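Glycosyl hydrolase (Rhizobium leguminosarum bv. trifolii, PDB 5NDX) probably hydrolyses O-glycosidic bonds as a family 39 glycoside hydrolase, being the bacterial orthologue of human alpha-L-iduronidase. Local coordinates at residues I288-I300 and L388-T400. The protein carries 2 engineered substitutions. Sequence-based numbering, arbitrary orientation.
With SO4 (sulfate ion), chain E.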
loop_
_atom_site.group_PDB
_atom_site.type_symbol
_atom_site.label_atom_id
_atom_site.label_comp_id
_atom_site.label_asym_id
_atom_site.label_seq_id
_atom_site.Cartn_x
_atom_site.Cartn_y
_atom_site.Cartn_z
ATOM N N ILE A 288 0.667 7.102 -8.866
ATOM C CA ILE A 288 -0.235 6.242 -8.046
ATOM C C ILE A 288 -1.562 6.958 -7.741
ATOM O O ILE A 288 -2.668 6.391 -7.894
ATOM C CB ILE A 288 0.457 5.862 -6.721
ATOM C CG1 ILE A 288 1.601 4.836 -6.989
ATOM C CG2 ILE A 288 -0.510 5.219 -5.723
ATOM C CD1 ILE A 288 2.600 4.681 -5.849
ATOM N N ALA A 289 -1.466 8.232 -7.320
ATOM C CA ALA A 289 -2.646 8.973 -7.014
ATOM C C ALA A 289 -3.502 9.236 -8.275
ATOM O O ALA A 289 -4.747 9.183 -8.229
ATOM C CB ALA A 289 -2.311 10.253 -6.269
ATOM N N ARG A 290 -2.834 9.506 -9.391
ATOM C CA ARG A 290 -3.508 9.740 -10.632
ATOM C C ARG A 290 -4.295 8.515 -11.107
ATOM O O ARG A 290 -5.433 8.647 -11.538
ATOM C CB ARG A 290 -2.514 10.209 -11.693
ATOM C CG ARG A 290 -2.996 10.139 -13.105
ATOM C CD ARG A 290 -2.039 10.900 -13.984
ATOM N NE ARG A 290 -2.298 10.701 -15.387
ATOM C CZ ARG A 290 -2.863 11.564 -16.228
ATOM N NH1 ARG A 290 -3.294 12.736 -15.870
ATOM N NH2 ARG A 290 -3.042 11.186 -17.470
ATOM N N ILE A 291 -3.688 7.352 -11.035
ATOM C CA ILE A 291 -4.367 6.084 -11.338
ATOM C C ILE A 291 -5.614 5.862 -10.435
ATOM O O ILE A 291 -6.727 5.519 -10.906
ATOM C CB ILE A 291 -3.401 4.936 -11.211
ATOM C CG1 ILE A 291 -2.439 4.941 -12.410
ATOM C CG2 ILE A 291 -4.105 3.590 -11.145
ATOM C CD1 ILE A 291 -1.198 4.125 -12.171
ATOM N N ILE A 292 -5.434 6.115 -9.151
ATOM C CA ILE A 292 -6.539 6.055 -8.220
ATOM C C ILE A 292 -7.651 7.018 -8.591
ATOM O O ILE A 292 -8.838 6.623 -8.660
ATOM C CB ILE A 292 -6.048 6.260 -6.773
ATOM C CG1 ILE A 292 -5.307 4.972 -6.336
ATOM C CG2 ILE A 292 -7.209 6.652 -5.856
ATOM C CD1 ILE A 292 -4.377 5.122 -5.139
ATOM N N GLU A 293 -7.298 8.281 -8.854
ATOM C CA GLU A 293 -8.335 9.249 -9.143
ATOM C C GLU A 293 -9.109 8.907 -10.435
ATOM O O GLU A 293 -10.329 9.114 -10.508
ATOM C CB GLU A 293 -7.757 10.658 -9.181
ATOM C CG GLU A 293 -8.797 11.752 -9.311
ATOM C CD GLU A 293 -9.219 12.086 -10.739
ATOM O OE1 GLU A 293 -8.544 11.698 -11.710
ATOM O OE2 GLU A 293 -10.239 12.813 -10.859
ATOM N N GLN A 294 -8.407 8.402 -11.440
ATOM C CA GLN A 294 -9.044 7.952 -12.662
ATOM C C GLN A 294 -10.046 6.802 -12.415
ATOM O O GLN A 294 -11.130 6.775 -13.009
ATOM C CB GLN A 294 -8.003 7.492 -13.696
ATOM C CG GLN A 294 -7.188 8.611 -14.318
ATOM C CD GLN A 294 -5.927 8.100 -15.023
ATOM O OE1 GLN A 294 -5.507 6.973 -14.865
ATOM N NE2 GLN A 294 -5.292 8.962 -15.734
ATOM N N HIS A 295 -9.671 5.835 -11.593
ATOM C CA HIS A 295 -10.606 4.776 -11.248
ATOM C C HIS A 295 -11.836 5.337 -10.503
ATOM O O HIS A 295 -12.969 4.935 -10.775
ATOM C CB HIS A 295 -9.924 3.694 -10.402
ATOM C CG HIS A 295 -9.121 2.744 -11.208
ATOM N ND1 HIS A 295 -7.885 3.073 -11.722
ATOM C CD2 HIS A 295 -9.373 1.464 -11.595
ATOM C CE1 HIS A 295 -7.419 2.045 -12.415
ATOM N NE2 HIS A 295 -8.299 1.054 -12.346
ATOM N N ASP A 296 -11.614 6.261 -9.578
ATOM C CA ASP A 296 -12.711 6.854 -8.843
ATOM C C ASP A 296 -13.663 7.644 -9.777
ATOM O O ASP A 296 -14.885 7.461 -9.719
ATOM C CB ASP A 296 -12.205 7.752 -7.711
ATOM C CG ASP A 296 -13.330 8.219 -6.793
ATOM O OD1 ASP A 296 -13.982 7.406 -6.086
ATOM O OD2 ASP A 296 -13.543 9.417 -6.778
ATOM N N ARG A 297 -13.102 8.482 -10.631
ATOM C CA ARG A 297 -13.888 9.357 -11.473
ATOM C C ARG A 297 -14.540 8.622 -12.686
ATOM O O ARG A 297 -15.651 8.931 -13.053
ATOM C CB ARG A 297 -13.030 10.511 -11.935
ATOM C CG ARG A 297 -13.695 11.450 -12.955
ATOM C CD ARG A 297 -12.868 12.694 -13.206
ATOM N NE ARG A 297 -11.436 12.352 -13.344
ATOM C CZ ARG A 297 -10.845 11.883 -14.441
ATOM N NH1 ARG A 297 -11.506 11.772 -15.584
ATOM N NH2 ARG A 297 -9.567 11.560 -14.400
ATOM N N ARG A 298 -13.860 7.671 -13.286
ATOM C CA ARG A 298 -14.313 7.032 -14.522
ATOM C C ARG A 298 -15.007 5.694 -14.315
ATOM O O ARG A 298 -15.736 5.243 -15.215
ATOM C CB ARG A 298 -13.134 6.830 -15.492
ATOM C CG ARG A 298 -12.489 8.148 -15.923
ATOM C CD ARG A 298 -11.360 7.979 -16.968
ATOM N NE ARG A 298 -11.892 7.270 -18.120
ATOM C CZ ARG A 298 -11.233 6.455 -18.939
ATOM N NH1 ARG A 298 -9.937 6.233 -18.843
ATOM N NH2 ARG A 298 -11.900 5.809 -19.866
ATOM N N ILE A 299 -14.756 5.014 -13.182
ATOM C CA ILE A 299 -15.397 3.742 -12.944
ATOM C C ILE A 299 -16.436 3.827 -11.790
ATOM O O ILE A 299 -17.604 3.468 -11.985
ATOM C CB ILE A 299 -14.406 2.582 -12.737
ATOM C CG1 ILE A 299 -13.462 2.464 -13.937
ATOM C CG2 ILE A 299 -15.170 1.259 -12.641
ATOM C CD1 ILE A 299 -12.442 1.329 -13.826
ATOM N N ILE A 300 -16.014 4.304 -10.627
ATOM C CA ILE A 300 -16.811 4.205 -9.418
ATOM C C ILE A 300 -17.912 5.244 -9.402
ATOM O O ILE A 300 -19.049 4.883 -9.211
ATOM C CB ILE A 300 -15.955 4.319 -8.168
ATOM C CG1 ILE A 300 -14.974 3.147 -8.132
ATOM C CG2 ILE A 300 -16.829 4.348 -6.909
ATOM C CD1 ILE A 300 -13.901 3.272 -7.087
ATOM N N LEU A 388 -11.750 21.774 -13.647
ATOM C CA LEU A 388 -10.658 20.808 -13.659
ATOM C C LEU A 388 -10.837 19.917 -14.888
ATOM O O LEU A 388 -11.956 19.570 -15.221
ATOM C CB LEU A 388 -10.719 19.966 -12.408
ATOM C CG LEU A 388 -9.791 20.250 -11.252
ATOM C CD1 LEU A 388 -9.221 21.641 -11.163
ATOM C CD2 LEU A 388 -10.346 19.704 -9.937
ATOM N N ASP A 389 -9.735 19.525 -15.499
ATOM C CA ASP A 389 -9.758 18.576 -16.604
ATOM C C ASP A 389 -8.538 17.663 -16.489
ATOM O O ASP A 389 -7.564 17.816 -17.238
ATOM C CB ASP A 389 -9.740 19.344 -17.930
ATOM C CG ASP A 389 -10.022 18.444 -19.135
ATOM O OD1 ASP A 389 -10.169 17.220 -19.005
ATOM O OD2 ASP A 389 -10.064 18.978 -20.229
ATOM N N PRO A 390 -8.573 16.736 -15.518
ATOM C CA PRO A 390 -7.376 15.979 -15.156
ATOM C C PRO A 390 -6.813 15.141 -16.274
ATOM O O PRO A 390 -5.608 15.062 -16.402
ATOM C CB PRO A 390 -7.814 15.118 -13.972
ATOM C CG PRO A 390 -9.274 15.233 -13.899
ATOM C CD PRO A 390 -9.752 16.365 -14.709
ATOM N N ASP A 391 -7.674 14.577 -17.111
ATOM C CA ASP A 391 -7.179 13.762 -18.235
ATOM C C ASP A 391 -6.396 14.584 -19.261
ATOM O O ASP A 391 -5.520 14.044 -19.882
ATOM C CB ASP A 391 -8.295 12.937 -18.888
ATOM C CG ASP A 391 -8.959 11.959 -17.905
ATOM O OD1 ASP A 391 -8.314 11.427 -16.969
ATOM O OD2 ASP A 391 -10.147 11.702 -18.079
ATOM N N GLN A 392 -6.637 15.879 -19.363
ATOM C CA GLN A 392 -5.886 16.771 -20.255
ATOM C C GLN A 392 -4.728 17.465 -19.577
ATOM O O GLN A 392 -3.674 17.511 -20.140
ATOM C CB GLN A 392 -6.788 17.879 -20.825
ATOM C CG GLN A 392 -7.941 17.382 -21.688
ATOM C CD GLN A 392 -7.443 16.749 -22.965
ATOM O OE1 GLN A 392 -6.786 17.414 -23.777
ATOM N NE2 GLN A 392 -7.726 15.464 -23.148
ATOM N N ASP A 393 -4.898 18.083 -18.417
ATOM C CA ASP A 393 -3.762 18.854 -17.873
ATOM C C ASP A 393 -3.134 18.347 -16.560
ATOM O O ASP A 393 -2.253 18.973 -16.027
ATOM C CB ASP A 393 -4.133 20.322 -17.754
ATOM C CG ASP A 393 -5.302 20.547 -16.847
ATOM O OD1 ASP A 393 -5.393 19.824 -15.821
ATOM O OD2 ASP A 393 -6.152 21.422 -17.167
ATOM N N GLY A 394 -3.599 17.244 -16.024
ATOM C CA GLY A 394 -2.920 16.666 -14.906
ATOM C C GLY A 394 -3.270 17.116 -13.501
ATOM O O GLY A 394 -2.802 16.472 -12.540
ATOM N N LEU A 395 -4.109 18.147 -13.361
ATOM C CA LEU A 395 -4.555 18.585 -12.028
ATOM C C LEU A 395 -5.869 17.895 -11.652
ATOM O O LEU A 395 -6.923 18.098 -12.296
ATOM C CB LEU A 395 -4.678 20.119 -11.948
ATOM C CG LEU A 395 -4.899 20.663 -10.535
ATOM C CD1 LEU A 395 -3.674 20.443 -9.657
ATOM C CD2 LEU A 395 -5.158 22.163 -10.633
ATOM N N ALA A 396 -5.794 17.066 -10.602
ATOM C CA ALA A 396 -6.910 16.244 -10.151
ATOM C C ALA A 396 -7.089 16.394 -8.645
ATOM O O ALA A 396 -6.184 16.849 -7.903
ATOM C CB ALA A 396 -6.673 14.772 -10.532
ATOM N N ILE A 397 -8.280 16.051 -8.185
ATOM C CA ILE A 397 -8.619 16.216 -6.779
ATOM C C ILE A 397 -9.437 15.047 -6.200
ATOM O O ILE A 397 -10.240 14.479 -6.908
ATOM C CB ILE A 397 -9.325 17.559 -6.595
ATOM C CG1 ILE A 397 -9.405 17.906 -5.105
ATOM C CG2 ILE A 397 -10.729 17.564 -7.232
ATOM C CD1 ILE A 397 -9.798 19.337 -4.892
ATOM N N LEU A 398 -9.178 14.654 -4.944
ATOM C CA LEU A 398 -10.044 13.713 -4.181
ATOM C C LEU A 398 -10.477 14.487 -2.927
ATOM O O LEU A 398 -9.711 14.603 -1.966
ATOM C CB LEU A 398 -9.311 12.424 -3.803
ATOM C CG LEU A 398 -8.791 11.576 -4.989
ATOM C CD1 LEU A 398 -7.762 10.581 -4.508
ATOM C CD2 LEU A 398 -9.952 10.857 -5.686
ATOM N N PRO A 399 -11.694 15.044 -2.940
ATOM C CA PRO A 399 -12.152 15.913 -1.887
ATOM C C PRO A 399 -13.099 15.170 -0.990
ATOM O O PRO A 399 -14.145 14.741 -1.462
ATOM C CB PRO A 399 -12.860 17.029 -2.647
ATOM C CG PRO A 399 -13.420 16.340 -3.847
ATOM C CD PRO A 399 -12.602 15.075 -4.104
ATOM N N THR A 400 -12.693 14.936 0.266
ATOM C CA THR A 400 -13.467 14.110 1.182
ATOM C C THR A 400 -13.771 14.825 2.491
ATOM O O THR A 400 -13.008 15.681 2.931
ATOM C CB THR A 400 -12.799 12.762 1.509
ATOM O OG1 THR A 400 -11.606 12.978 2.271
ATOM C CG2 THR A 400 -12.528 11.968 0.249
HETATM S S SO4 E . -15.058 12.613 -16.496
HETATM O O1 SO4 E . -14.530 13.937 -16.889
HETATM O O2 SO4 E . -15.815 12.750 -15.225
HETATM O O3 SO4 E . -15.952 12.103 -17.564
HETATM O O4 SO4 E . -13.940 11.659 -16.354
HETATM O O HOH W 1 -10.117 15.391 -10.256
HETATM O O HOH W 2 -11.995 12.885 -8.837
HETATM O O HOH W 3 -6.248 11.829 -15.346
#
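R297 and D391 reach out to each other across the contact and form an end-on, two-nitrogen salt bridge, R297 NH1 to D391 OD2 at 2.8 Å and R297 NH2 to D391 OD1 at 2.9 Å. Both nitrogens lie above the carboxylate plane, and the two flat groups are turned 60° apart. One helical turn back, E293 takes the side-on grip of the same guanidinium: NE of R297 meets OE2 of E293 at 2.8 Å, NH2 bonds OE1, and both oxygens lie in the guanidinium plane. A bend in the arginine chain at chi3 (43°) brings its head into this network, where two carboxylates fix its rotation. NH1 also donates to O4 of a sulfate ion, probably from the crystallisation liquor.

Water extends the polar contact. OE2 of E293 is bonded to two waters, one accepting from I397 N and the other bound to I397 O, while a third links D391 OD1 to Q294 NE2, which is also hydrogen-bonded to T235 OG1. R290, whose main partner is D416, adds a weak hydrogen bond from R290 NH1 to P390 O (3.3 Å).

Carbon atoms fill in around the charges. CG of P390 sits over one face of the R297 guanidinium, toward its rim, with P390 CG 3.6 Å from R297 NE. The methyl of A396 lies against the E293 carboxylate, A396 CB to E293 CD 3.7 Å, and CD2 of L398 against CG of E293. The apolar pair is L398 CD1 with I292 CG2.

The contact joins the TIM barrel to the beta domain: the axes of helix 288-300 and strand 395-400 lie at 68°, the former in helix 282-300, the last before barrel strand 307-310. Helix 235-252 touches Q294 and R298, and strand 407-413 pairs with 395-401 in the nine-stranded sheet.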